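PDB 5LHF: N-(5'-phosphoribosyl)anthranilate isomerase from Thermococcus kodakarensis, which catalyses the third step of tryptophan biosynthesis from chorismate, isomerising N-(5-phospho-beta-D-ribosyl)anthranilate to 1-(2-carboxyphenylamino)-1-deoxy-D-ribulose 5-phosphate. Local coordinates for residues F5-G10 / A24-V29; G28-S33 / Y56-M61; T43-I48 / E72-E77; I79-D84 / V99-A104. One frame throughout, in Å; residues are numbered along the deposited sequence.

Contacts 1, 2 and 4 lie in the closed eight-stranded parallel barrel, each within one beta-alpha-beta unit. Contact 1 pairs strands 5-9 and 26-30, contact 2 pairs 26-30 with 55-59, and contact 4 joins 78-81 to 100-106. Contacts 1 and 2 share G28 and V29, their centres about 13 Å apart; contacts 2 and 4, about 9 Å apart, are linked by L57 O to Q80 N. Contact 3 sits outside, about 11 Å from contact 2, where helices 41-50 and 64-74 meet over V29, V31 and L57; its segments alternate with those of contact 2. The first five strands thus form one continuous wall, bridged across the interior by K7 and Q80.

Contact 1: F5-G10 / A24-V29; sequences FVKICG and ADATGV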
loop_
_atom_site.group_PDB
_atom_site.type_symbol
_atom_site.label_atom_id
_atom_site.label_comp_id
_atom_site.label_asym_id
_atom_site.label_seq_id
_atom_site.Cartn_x
_atom_site.Cartn_y
_atom_site.Cartn_z
ATOM N N PHE A 5 -5.720 -0.308 10.615
ATOM C CA PHE A 5 -5.928 0.151 9.252
ATOM C C PHE A 5 -5.802 -1.035 8.310
ATOM O O PHE A 5 -4.813 -1.764 8.358
ATOM C CB PHE A 5 -4.907 1.243 8.903
ATOM C CG PHE A 5 -4.928 1.693 7.464
ATOM C CD1 PHE A 5 -5.788 2.702 7.051
ATOM C CD2 PHE A 5 -4.033 1.160 6.540
ATOM C CE1 PHE A 5 -5.789 3.132 5.741
ATOM C CE2 PHE A 5 -4.018 1.597 5.220
ATOM C CZ PHE A 5 -4.899 2.586 4.819
ATOM N N VAL A 6 -6.808 -1.245 7.473
ATOM C CA VAL A 6 -6.772 -2.306 6.474
ATOM C C VAL A 6 -7.055 -1.690 5.117
ATOM O O VAL A 6 -8.078 -1.020 4.940
ATOM C CB VAL A 6 -7.800 -3.411 6.768
ATOM C CG1 VAL A 6 -7.718 -4.494 5.688
ATOM C CG2 VAL A 6 -7.591 -3.972 8.183
ATOM N N LYS A 7 -6.159 -1.923 4.162
ATOM C CA LYS A 7 -6.310 -1.413 2.807
ATOM C C LYS A 7 -6.353 -2.601 1.861
ATOM O O LYS A 7 -5.511 -3.497 1.960
ATOM C CB LYS A 7 -5.168 -0.465 2.446
ATOM C CG LYS A 7 -5.177 -0.013 0.983
ATOM C CD LYS A 7 -4.173 1.137 0.744
ATOM C CE LYS A 7 -3.907 1.349 -0.744
ATOM N NZ LYS A 7 -2.855 0.411 -1.280
ATOM N N ILE A 8 -7.366 -2.647 0.994
ATOM C CA ILE A 8 -7.440 -3.660 -0.058
ATOM C C ILE A 8 -7.183 -2.947 -1.374
ATOM O O ILE A 8 -7.996 -2.124 -1.824
ATOM C CB ILE A 8 -8.787 -4.399 -0.083
ATOM C CG1 ILE A 8 -8.999 -5.185 1.223
ATOM C CG2 ILE A 8 -8.849 -5.327 -1.291
ATOM C CD1 ILE A 8 -10.405 -5.767 1.384
ATOM N N CYS A 9 -6.065 -3.268 -1.998
ATOM C CA CYS A 9 -5.560 -2.490 -3.121
ATOM C C CYS A 9 -5.949 -3.148 -4.440
ATOM O O CYS A 9 -6.237 -4.346 -4.503
ATOM C CB CYS A 9 -4.039 -2.349 -3.036
ATOM S SG CYS A 9 -3.353 -1.185 -4.253
ATOM N N GLY A 10 -5.979 -2.333 -5.495
ATOM C CA GLY A 10 -6.105 -2.853 -6.844
ATOM C C GLY A 10 -7.515 -3.107 -7.344
ATOM O O GLY A 10 -7.747 -4.093 -8.052
ATOM N N ALA A 24 -12.918 -2.555 4.104
ATOM C CA ALA A 24 -11.599 -1.951 4.248
ATOM C C ALA A 24 -11.696 -0.503 4.714
ATOM O O ALA A 24 -12.681 0.189 4.461
ATOM C CB ALA A 24 -10.814 -2.004 2.922
ATOM N N ASP A 25 -10.645 -0.043 5.394
ATOM C CA ASP A 25 -10.545 1.381 5.697
ATOM C C ASP A 25 -10.140 2.217 4.492
ATOM O O ASP A 25 -10.404 3.424 4.481
ATOM C CB ASP A 25 -9.549 1.582 6.824
ATOM C CG ASP A 25 -9.952 0.833 8.068
ATOM O OD1 ASP A 25 -10.995 1.203 8.628
ATOM O OD2 ASP A 25 -9.238 -0.113 8.475
ATOM N N ALA A 26 -9.517 1.603 3.485
ATOM C CA ALA A 26 -9.034 2.313 2.309
ATOM C C ALA A 26 -8.882 1.308 1.183
ATOM O O ALA A 26 -8.758 0.102 1.417
ATOM C CB ALA A 26 -7.692 3.022 2.557
ATOM N N THR A 27 -8.869 1.822 -0.039
ATOM C CA THR A 27 -8.590 0.991 -1.201
ATOM C C THR A 27 -7.636 1.759 -2.113
ATOM O O THR A 27 -7.089 2.804 -1.742
ATOM C CB THR A 27 -9.901 0.568 -1.888
ATOM O OG1 THR A 27 -9.625 -0.436 -2.879
ATOM C CG2 THR A 27 -10.598 1.761 -2.531
ATOM N N GLY A 28 -7.392 1.203 -3.290
ATOM C CA GLY A 28 -6.436 1.787 -4.213
ATOM C C GLY A 28 -6.741 1.370 -5.629
ATOM O O GLY A 28 -7.224 0.261 -5.873
ATOM N N VAL A 29 -6.447 2.267 -6.576
ATOM C CA VAL A 29 -6.599 1.967 -7.993
ATOM C C VAL A 29 -5.267 2.239 -8.688
ATOM O O VAL A 29 -4.651 3.288 -8.471
ATOM C CB VAL A 29 -7.761 2.766 -8.627
ATOM C CG1 VAL A 29 -7.556 4.287 -8.467
ATOM C CG2 VAL A 29 -7.868 2.417 -10.094
#
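Strand 5-9 runs parallel to strand 26-29, the axes 4.7 Å apart and inclined by 24°, with K7 paired to A26; with helix 14-20 they form the first beta-alpha-beta unit of the TIM barrel. I8 N bonds A26 O at 3.1 Å and G10 N bonds G28 O at 2.9 Å. V6 O takes D25 N in its carbonyl plane at 2.8 Å, with a weaker bond from A26 N. With CG beside its own backbone N (chi1 -59°), D25 also accepts V6 N through the anti lone pair of OD2, at 2.9 Å. The F5 ring runs past D25 in the opposite direction, its plane 21° from the carboxylate, and rests CZ on A26 CB at 3.6 Å. T27 OG1 donates to I8 O at 2.6 Å, nearly along the C=O axis. On the face of the sheet that K7 shares with A26, K7 CE lies 3.6 Å from T27 O, and NZ goes on to a salt bridge with D183. An alanine in place of D25 would probably leave V6 N without its acceptor. Side-chain oxygens thus do backbone work: D25 OD2 accepts from V6 N, and the T27 hydroxyl donates to I8 O.

Contact 2: G28-S33 / Y56-M61; sequences GVVVNS and YLVSTM
G28-V30 and Y56-S59 are adjacent parallel strands of the beta-alpha-beta unit made by strand 26-30, helix 41-50 and strand 55-59, and the loops that follow them meet at the C-terminal end of the barrel. The strand axes are 4.6 Å apart and inclined by 35°. V29 N bonds Y56 O, V58 N bonds V29 O at 2.8 Å, and V31 N bonds V58 O. Towards the helices, V29 and L57 cross obliquely, and V31 meets L57 at about a right angle, CG2 lying 3.7 Å from CD1. On the inner face V30 CG2 leans on V58 CB, and V58 CG2 covers G28 CA. Beyond the strands serine hydroxyls take over. V31 O is gripped from opposite faces of its plane, by S59 OG at 2.8 Å and by S33 OG at 2.8 Å. S33 OG, turned to lie beside its own N (chi1 -54°), also accepts T60 N at 3.0 Å, while S59 OG accepts M61 N in an ST turn. An alanine at S33 would probably leave T60 N without this acceptor and V31 O held from one face alone, so that the two loops would be less well locked together. At the rim, N32 ND2 makes a weak bond to M61 SD at 3.5 Å, and a water bridges N32 O to T60 OG1. Parallel neighbours joined through an outer helix are the beta-alpha-beta repeat of the TIM barrel, whose active sites lie at the C-terminal ends of the strands.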
loop_
_atom_site.group_PDB
_atom_site.type_symbol
_atom_site.label_atom_id
_atom_site.label_comp_id
_atom_site.label_asym_id
_atom_site.label_seq_id
_atom_site.Cartn_x
_atom_site.Cartn_y
_atom_site.Cartn_z
ATOM N N GLY A 28 -7.392 1.203 -3.290
ATOM C CA GLY A 28 -6.436 1.787 -4.213
ATOM C C GLY A 28 -6.741 1.370 -5.629
ATOM O O GLY A 28 -7.224 0.261 -5.873
ATOM N N VAL A 29 -6.447 2.267 -6.576
ATOM C CA VAL A 29 -6.599 1.967 -7.993
ATOM C C VAL A 29 -5.267 2.239 -8.688
ATOM O O VAL A 29 -4.651 3.288 -8.471
ATOM C CB VAL A 29 -7.761 2.766 -8.627
ATOM C CG1 VAL A 29 -7.556 4.287 -8.467
ATOM C CG2 VAL A 29 -7.868 2.417 -10.094
ATOM N N VAL A 30 -4.810 1.284 -9.503
ATOM C CA VAL A 30 -3.457 1.313 -10.053
ATOM C C VAL A 30 -3.486 1.917 -11.455
ATOM O O VAL A 30 -4.305 1.527 -12.294
ATOM C CB VAL A 30 -2.837 -0.096 -10.078
ATOM C CG1 VAL A 30 -1.441 -0.061 -10.735
ATOM C CG2 VAL A 30 -2.782 -0.682 -8.653
ATOM N N VAL A 31 -2.596 2.876 -11.705
ATOM C CA VAL A 31 -2.463 3.503 -13.016
ATOM C C VAL A 31 -0.988 3.573 -13.384
ATOM O O VAL A 31 -0.108 3.580 -12.520
ATOM C CB VAL A 31 -3.082 4.926 -13.068
ATOM C CG1 VAL A 31 -4.591 4.894 -12.808
ATOM C CG2 VAL A 31 -2.360 5.887 -12.102
ATOM N N ASN A 32 -0.730 3.652 -14.691
ATOM C CA ASN A 32 0.606 3.918 -15.225
ATOM C C ASN A 32 1.682 3.134 -14.467
ATOM O O ASN A 32 2.637 3.695 -13.930
ATOM C CB ASN A 32 0.907 5.427 -15.210
ATOM C CG ASN A 32 -0.046 6.237 -16.106
ATOM O OD1 ASN A 32 -0.549 5.734 -17.107
ATOM N ND2 ASN A 32 -0.275 7.499 -15.754
ATOM N N SER A 33 1.491 1.813 -14.401
ATOM C CA SER A 33 2.408 0.919 -13.702
ATOM C C SER A 33 2.415 -0.436 -14.394
ATOM O O SER A 33 1.446 -0.823 -15.055
ATOM C CB SER A 33 2.010 0.703 -12.229
ATOM O OG SER A 33 1.867 1.926 -11.525
ATOM N N TYR A 56 -6.643 5.341 -2.865
ATOM C CA TYR A 56 -5.335 5.802 -3.313
ATOM C C TYR A 56 -5.175 5.632 -4.816
ATOM O O TYR A 56 -5.503 4.580 -5.367
ATOM C CB TYR A 56 -4.235 5.028 -2.577
ATOM C CG TYR A 56 -4.119 5.452 -1.134
ATOM C CD1 TYR A 56 -4.978 4.941 -0.164
ATOM C CD2 TYR A 56 -3.160 6.371 -0.750
ATOM C CE1 TYR A 56 -4.883 5.352 1.156
ATOM C CE2 TYR A 56 -3.047 6.783 0.539
ATOM C CZ TYR A 56 -3.901 6.272 1.501
ATOM O OH TYR A 56 -3.756 6.726 2.801
ATOM N N LEU A 57 -4.656 6.672 -5.473
ATOM C CA LEU A 57 -4.135 6.542 -6.832
ATOM C C LEU A 57 -2.747 5.939 -6.711
ATOM O O LEU A 57 -1.824 6.605 -6.232
ATOM C CB LEU A 57 -4.085 7.903 -7.526
ATOM C CG LEU A 57 -3.795 7.910 -9.035
ATOM C CD1 LEU A 57 -4.936 7.242 -9.820
ATOM C CD2 LEU A 57 -3.560 9.344 -9.530
ATOM N N VAL A 58 -2.599 4.674 -7.109
ATOM C CA VAL A 58 -1.383 3.904 -6.856
ATOM C C VAL A 58 -0.559 3.843 -8.136
ATOM O O VAL A 58 -1.078 3.447 -9.189
ATOM C CB VAL A 58 -1.725 2.482 -6.386
ATOM C CG1 VAL A 58 -0.453 1.708 -6.111
ATOM C CG2 VAL A 58 -2.679 2.500 -5.162
ATOM N N SER A 59 0.727 4.182 -8.048
ATOM C CA SER A 59 1.531 4.150 -9.265
ATOM C C SER A 59 3.020 4.101 -8.962
ATOM O O SER A 59 3.492 4.555 -7.914
ATOM C CB SER A 59 1.237 5.355 -10.160
ATOM O OG SER A 59 1.916 5.221 -11.411
ATOM N N THR A 60 3.759 3.587 -9.941
ATOM C CA THR A 60 5.212 3.621 -9.938
ATOM C C THR A 60 5.765 4.786 -10.742
ATOM O O THR A 60 6.984 4.859 -10.939
ATOM C CB THR A 60 5.761 2.313 -10.495
ATOM O OG1 THR A 60 5.241 2.130 -11.816
ATOM C CG2 THR A 60 5.333 1.143 -9.612
ATOM N N MET A 61 4.902 5.682 -11.223
ATOM C CA MET A 61 5.357 6.900 -11.879
ATOM C C MET A 61 6.496 7.537 -11.098
ATOM O O MET A 61 6.482 7.567 -9.865
ATOM C CB MET A 61 4.202 7.890 -12.025
ATOM C CG MET A 61 3.326 7.593 -13.211
ATOM S SD MET A 61 1.919 8.694 -13.297
ATOM C CE MET A 61 1.000 8.330 -11.798
HETATM O O HOH W 1 5.525 3.852 -13.996
#

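Contact 3: T43-I48 / E72-E77; sequences TAAELI and EKTGAE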
loop_
_atom_site.group_PDB
_atom_site.type_symbol
_atom_site.label_atom_id
_atom_site.label_comp_id
_atom_site.label_asym_id
_atom_site.label_seq_id
_atom_site.Cartn_x
_atom_site.Cartn_y
_atom_site.Cartn_z
ATOM N N THR A 43 -10.847 5.429 -16.306
ATOM C CA THR A 43 -11.494 4.414 -15.482
ATOM C C THR A 43 -11.201 4.658 -14.008
ATOM O O THR A 43 -12.100 4.554 -13.164
ATOM C CB THR A 43 -11.034 3.014 -15.904
ATOM O OG1 THR A 43 -11.343 2.804 -17.288
ATOM C CG2 THR A 43 -11.725 1.950 -15.072
ATOM N N ALA A 44 -9.949 5.003 -13.687
ATOM C CA ALA A 44 -9.605 5.341 -12.306
ATOM C C ALA A 44 -10.371 6.572 -11.836
ATOM O O ALA A 44 -10.806 6.642 -10.681
ATOM C CB ALA A 44 -8.100 5.579 -12.182
ATOM N N ALA A 45 -10.531 7.566 -12.714
ATOM C CA ALA A 45 -11.277 8.761 -12.334
ATOM C C ALA A 45 -12.711 8.417 -11.933
ATOM O O ALA A 45 -13.276 9.022 -11.014
ATOM C CB ALA A 45 -11.250 9.767 -13.485
ATOM N N GLU A 46 -13.321 7.450 -12.616
ATOM C CA GLU A 46 -14.689 7.077 -12.266
ATOM C C GLU A 46 -14.750 6.388 -10.913
ATOM O O GLU A 46 -15.626 6.694 -10.092
ATOM C CB GLU A 46 -15.300 6.188 -13.341
ATOM C CG GLU A 46 -16.670 5.658 -12.924
ATOM C CD GLU A 46 -17.713 6.755 -12.791
ATOM O OE1 GLU A 46 -17.738 7.468 -11.761
ATOM O OE2 GLU A 46 -18.536 6.906 -13.718
ATOM N N LEU A 47 -13.829 5.456 -10.650
ATOM C CA LEU A 47 -13.834 4.794 -9.353
ATOM C C LEU A 47 -13.568 5.797 -8.245
ATOM O O LEU A 47 -14.210 5.753 -7.192
ATOM C CB LEU A 47 -12.804 3.662 -9.332
ATOM C CG LEU A 47 -12.972 2.669 -10.493
ATOM C CD1 LEU A 47 -11.802 1.699 -10.574
ATOM C CD2 LEU A 47 -14.295 1.899 -10.359
ATOM N N ILE A 48 -12.647 6.735 -8.483
ATOM C CA ILE A 48 -12.299 7.719 -7.462
ATOM C C ILE A 48 -13.507 8.591 -7.126
ATOM O O ILE A 48 -13.702 8.992 -5.969
ATOM C CB ILE A 48 -11.079 8.539 -7.934
ATOM C CG1 ILE A 48 -9.797 7.690 -7.796
ATOM C CG2 ILE A 48 -10.927 9.847 -7.157
ATOM C CD1 ILE A 48 -8.617 8.237 -8.618
ATOM N N GLU A 72 -4.504 15.701 -11.867
ATOM C CA GLU A 72 -5.465 16.583 -12.535
ATOM C C GLU A 72 -6.572 15.793 -13.212
ATOM O O GLU A 72 -7.743 16.192 -13.165
ATOM C CB GLU A 72 -4.770 17.470 -13.576
ATOM C CG GLU A 72 -3.757 18.399 -12.994
ATOM C CD GLU A 72 -3.017 19.199 -14.055
ATOM O OE1 GLU A 72 -2.103 19.966 -13.679
ATOM O OE2 GLU A 72 -3.350 19.055 -15.255
ATOM N N LYS A 73 -6.222 14.684 -13.875
ATOM C CA LYS A 73 -7.224 13.957 -14.656
ATOM C C LYS A 73 -8.173 13.154 -13.761
ATOM O O LYS A 73 -9.354 12.993 -14.097
ATOM C CB LYS A 73 -6.543 13.019 -15.662
ATOM C CG LYS A 73 -5.744 13.734 -16.755
ATOM C CD LYS A 73 -6.661 14.494 -17.709
ATOM C CE LYS A 73 -5.966 14.801 -19.036
ATOM N NZ LYS A 73 -4.656 15.506 -18.836
ATOM N N THR A 74 -7.682 12.646 -12.630
ATOM C CA THR A 74 -8.478 11.746 -11.798
ATOM C C THR A 74 -9.150 12.419 -10.607
ATOM O O THR A 74 -10.075 11.837 -10.030
ATOM C CB THR A 74 -7.617 10.604 -11.252
ATOM O OG1 THR A 74 -6.560 11.153 -10.449
ATOM C CG2 THR A 74 -7.024 9.780 -12.397
ATOM N N GLY A 75 -8.690 13.590 -10.192
ATOM C CA GLY A 75 -9.225 14.141 -8.969
ATOM C C GLY A 75 -8.775 13.456 -7.702
ATOM O O GLY A 75 -9.386 13.671 -6.651
ATOM N N ALA A 76 -7.721 12.642 -7.761
ATOM C CA ALA A 76 -7.295 11.882 -6.586
ATOM C C ALA A 76 -6.999 12.804 -5.413
ATOM O O ALA A 76 -6.410 13.873 -5.576
ATOM C CB ALA A 76 -6.049 11.053 -6.895
ATOM N N GLU A 77 -7.417 12.372 -4.227
ATOM C CA GLU A 77 -7.141 13.008 -2.950
ATOM C C GLU A 77 -5.994 12.326 -2.214
ATOM O O GLU A 77 -5.354 12.936 -1.345
ATOM C CB GLU A 77 -8.433 12.918 -2.123
ATOM C CG GLU A 77 -9.584 13.762 -2.654
ATOM C CD GLU A 77 -9.411 15.199 -2.262
ATOM O OE1 GLU A 77 -10.022 16.095 -2.911
ATOM O OE2 GLU A 77 -8.648 15.446 -1.287
HETATM O O HOH W 2 -12.867 11.654 -10.225
#
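I48 and A45 of helix 41-50 meet flat groups that are peptide units, not rings: I48 CG2 comes to 3.6 Å from T74 O and also nears G75 O, and A45 CB lies 3.8 Å from K73 O. I48 slants across T74. With CG1 beside its backbone N (chi1 -75°), it sends CD1 against T74 CB at 3.7 Å and on towards A76 CB at 4.2 Å. The A45 methyl is pressed to T74 CA, and CA to CA these two residues are only 4.1 Å apart. The hydrogen bonds of T74 OG1 stay within its own segment and A70: it bonds A70 O and accepts A76 N at 3.3 Å, an ST turn at the end of helix 64-74, while G75 breaks out of helical geometry with positive phi. One water donates to both A45 O and T74 O, at 2.8 Å each. The contact joins neighbouring helices 41-50 and 64-74 of the barrel's outer layer; beneath, V29 and L57 receive I48, and T43 is a ligand of the sodium ion. The joint is therefore apolar at its middle, methyls against backbone, and its polar link runs through water, tying carbonyls that could not bond each other directly.

Contact 4: I79-D84 / V99-A104; sequences IQVHSD and VSVMKA
A104 sets its methyl squarely over one face of the H82 imidazole, CB standing 3.5 Å from the ring centroid and 13° off the normal, a CH-pi contact. Q80 and M102, by contrast, lie side by side and point the same way into the barrel, with M102 CE 3.7 Å from Q80 OE1, an oxygen hydrogen-bonded to K7 of strand 5-9. On the outer face I79 and V99 cross at about a right angle, CD1 to CG2 3.8 Å. I79 holds CG1 between its backbone N and carbonyl carbon (chi1 65°), which also brings CG1 to V101 CG2 at 3.9 Å; V81 CG2 lies against V101 CG1. W67 and L93 of the flanking helices cover this layer. K103, kinked near its start and again near its end, folds over V81 and delivers NZ to two carbonyls, A104 O at 3.1 Å and S83 O at 2.5 Å, the latter so short that its exact geometry is doubtful. Below the side chains the parallel strands, inclined by 26°, exchange four bonds from I79 N to A104 N, among them M102 N to I79 O at 2.9 Å. The chemistry divides by face: a hydrocarbon layer seals strands to helices, polar Q80 looks inward, and beyond strand 78-81 a methyl caps the face of the H82 ring.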
loop_
_atom_site.group_PDB
_atom_site.type_symbol
_atom_site.label_atom_id
_atom_site.label_comp_id
_atom_site.label_asym_id
_atom_site.label_seq_id
_atom_site.Cartn_x
_atom_site.Cartn_y
_atom_site.Cartn_z
ATOM N N ILE A 79 -2.596 9.551 -2.800
ATOM C CA ILE A 79 -1.716 8.908 -3.764
ATOM C C ILE A 79 -0.770 7.978 -3.025
ATOM O O ILE A 79 -0.370 8.232 -1.881
ATOM C CB ILE A 79 -0.919 9.923 -4.632
ATOM C CG1 ILE A 79 0.063 10.746 -3.798
ATOM C CG2 ILE A 79 -1.875 10.850 -5.387
ATOM C CD1 ILE A 79 0.954 11.669 -4.650
ATOM N N GLN A 80 -0.440 6.874 -3.681
ATOM C CA GLN A 80 0.525 5.912 -3.157
ATOM C C GLN A 80 1.696 5.905 -4.125
ATOM O O GLN A 80 1.564 5.457 -5.268
ATOM C CB GLN A 80 -0.087 4.527 -3.001
ATOM C CG GLN A 80 0.925 3.421 -2.670
ATOM C CD GLN A 80 0.240 2.173 -2.130
ATOM O OE1 GLN A 80 -0.823 2.247 -1.518
ATOM N NE2 GLN A 80 0.800 1.022 -2.433
ATOM N N VAL A 81 2.833 6.408 -3.664
ATOM C CA VAL A 81 4.020 6.560 -4.497
ATOM C C VAL A 81 4.876 5.312 -4.313
ATOM O O VAL A 81 5.485 5.111 -3.255
ATOM C CB VAL A 81 4.782 7.837 -4.137
ATOM C CG1 VAL A 81 6.089 7.948 -4.916
ATOM C CG2 VAL A 81 3.911 9.043 -4.409
ATOM N N HIS A 82 4.884 4.459 -5.335
ATOM C CA HIS A 82 5.644 3.213 -5.400
ATOM C C HIS A 82 6.934 3.398 -6.175
ATOM O O HIS A 82 7.267 2.596 -7.051
ATOM C CB HIS A 82 4.800 2.119 -6.048
ATOM C CG HIS A 82 4.243 1.124 -5.083
ATOM N ND1 HIS A 82 4.996 0.099 -4.555
ATOM C CD2 HIS A 82 3.003 0.986 -4.563
ATOM C CE1 HIS A 82 4.249 -0.618 -3.737
ATOM N NE2 HIS A 82 3.034 -0.102 -3.728
ATOM N N SER A 83 7.650 4.480 -5.901
ATOM C CA SER A 83 8.875 4.809 -6.609
ATOM C C SER A 83 9.707 5.685 -5.692
ATOM O O SER A 83 9.246 6.121 -4.635
ATOM C CB SER A 83 8.604 5.518 -7.939
ATOM O OG SER A 83 8.450 6.913 -7.750
ATOM N N ASP A 84 10.951 5.928 -6.102
ATOM C CA ASP A 84 11.874 6.755 -5.329
ATOM C C ASP A 84 11.939 8.175 -5.875
ATOM O O ASP A 84 13.017 8.763 -6.002
ATOM C CB ASP A 84 13.262 6.115 -5.282
ATOM C CG ASP A 84 13.746 5.654 -6.644
ATOM O OD1 ASP A 84 13.453 6.338 -7.645
ATOM O OD2 ASP A 84 14.419 4.603 -6.716
ATOM N N VAL A 99 -2.824 16.626 -2.027
ATOM C CA VAL A 99 -3.010 15.186 -1.881
ATOM C C VAL A 99 -2.344 14.702 -0.597
ATOM O O VAL A 99 -1.369 15.286 -0.111
ATOM C CB VAL A 99 -2.480 14.427 -3.121
ATOM C CG1 VAL A 99 -3.273 14.815 -4.371
ATOM C CG2 VAL A 99 -0.985 14.650 -3.324
ATOM N N SER A 100 -2.897 13.630 -0.022
ATOM C CA SER A 100 -2.255 12.907 1.071
ATOM C C SER A 100 -1.434 11.789 0.460
ATOM O O SER A 100 -1.845 11.197 -0.539
ATOM C CB SER A 100 -3.289 12.319 2.038
ATOM O OG SER A 100 -4.238 13.306 2.392
ATOM N N VAL A 101 -0.273 11.497 1.046
ATOM C CA VAL A 101 0.677 10.583 0.423
ATOM C C VAL A 101 0.942 9.387 1.324
ATOM O O VAL A 101 1.213 9.544 2.524
ATOM C CB VAL A 101 2.000 11.282 0.069
ATOM C CG1 VAL A 101 2.928 10.294 -0.638
ATOM C CG2 VAL A 101 1.730 12.500 -0.802
ATOM N N MET A 102 0.873 8.194 0.735
ATOM C CA MET A 102 1.453 6.990 1.317
ATOM C C MET A 102 2.648 6.623 0.450
ATOM O O MET A 102 2.510 6.465 -0.766
ATOM C CB MET A 102 0.434 5.851 1.402
ATOM C CG MET A 102 1.008 4.479 1.868
ATOM S SD MET A 102 -0.088 3.468 2.909
ATOM C CE MET A 102 -1.556 3.398 1.883
ATOM N N LYS A 103 3.828 6.552 1.053
ATOM C CA LYS A 103 5.033 6.207 0.316
ATOM C C LYS A 103 5.361 4.740 0.555
ATOM O O LYS A 103 5.404 4.294 1.702
ATOM C CB LYS A 103 6.205 7.089 0.746
ATOM C CG LYS A 103 7.533 6.693 0.125
ATOM C CD LYS A 103 7.793 7.370 -1.218
ATOM C CE LYS A 103 9.238 7.120 -1.649
ATOM N NZ LYS A 103 9.454 5.737 -2.145
ATOM N N ALA A 104 5.598 4.000 -0.523
ATOM C CA ALA A 104 5.989 2.598 -0.441
ATOM C C ALA A 104 7.506 2.455 -0.510
ATOM O O ALA A 104 8.167 3.090 -1.337
ATOM C CB ALA A 104 5.322 1.793 -1.561
#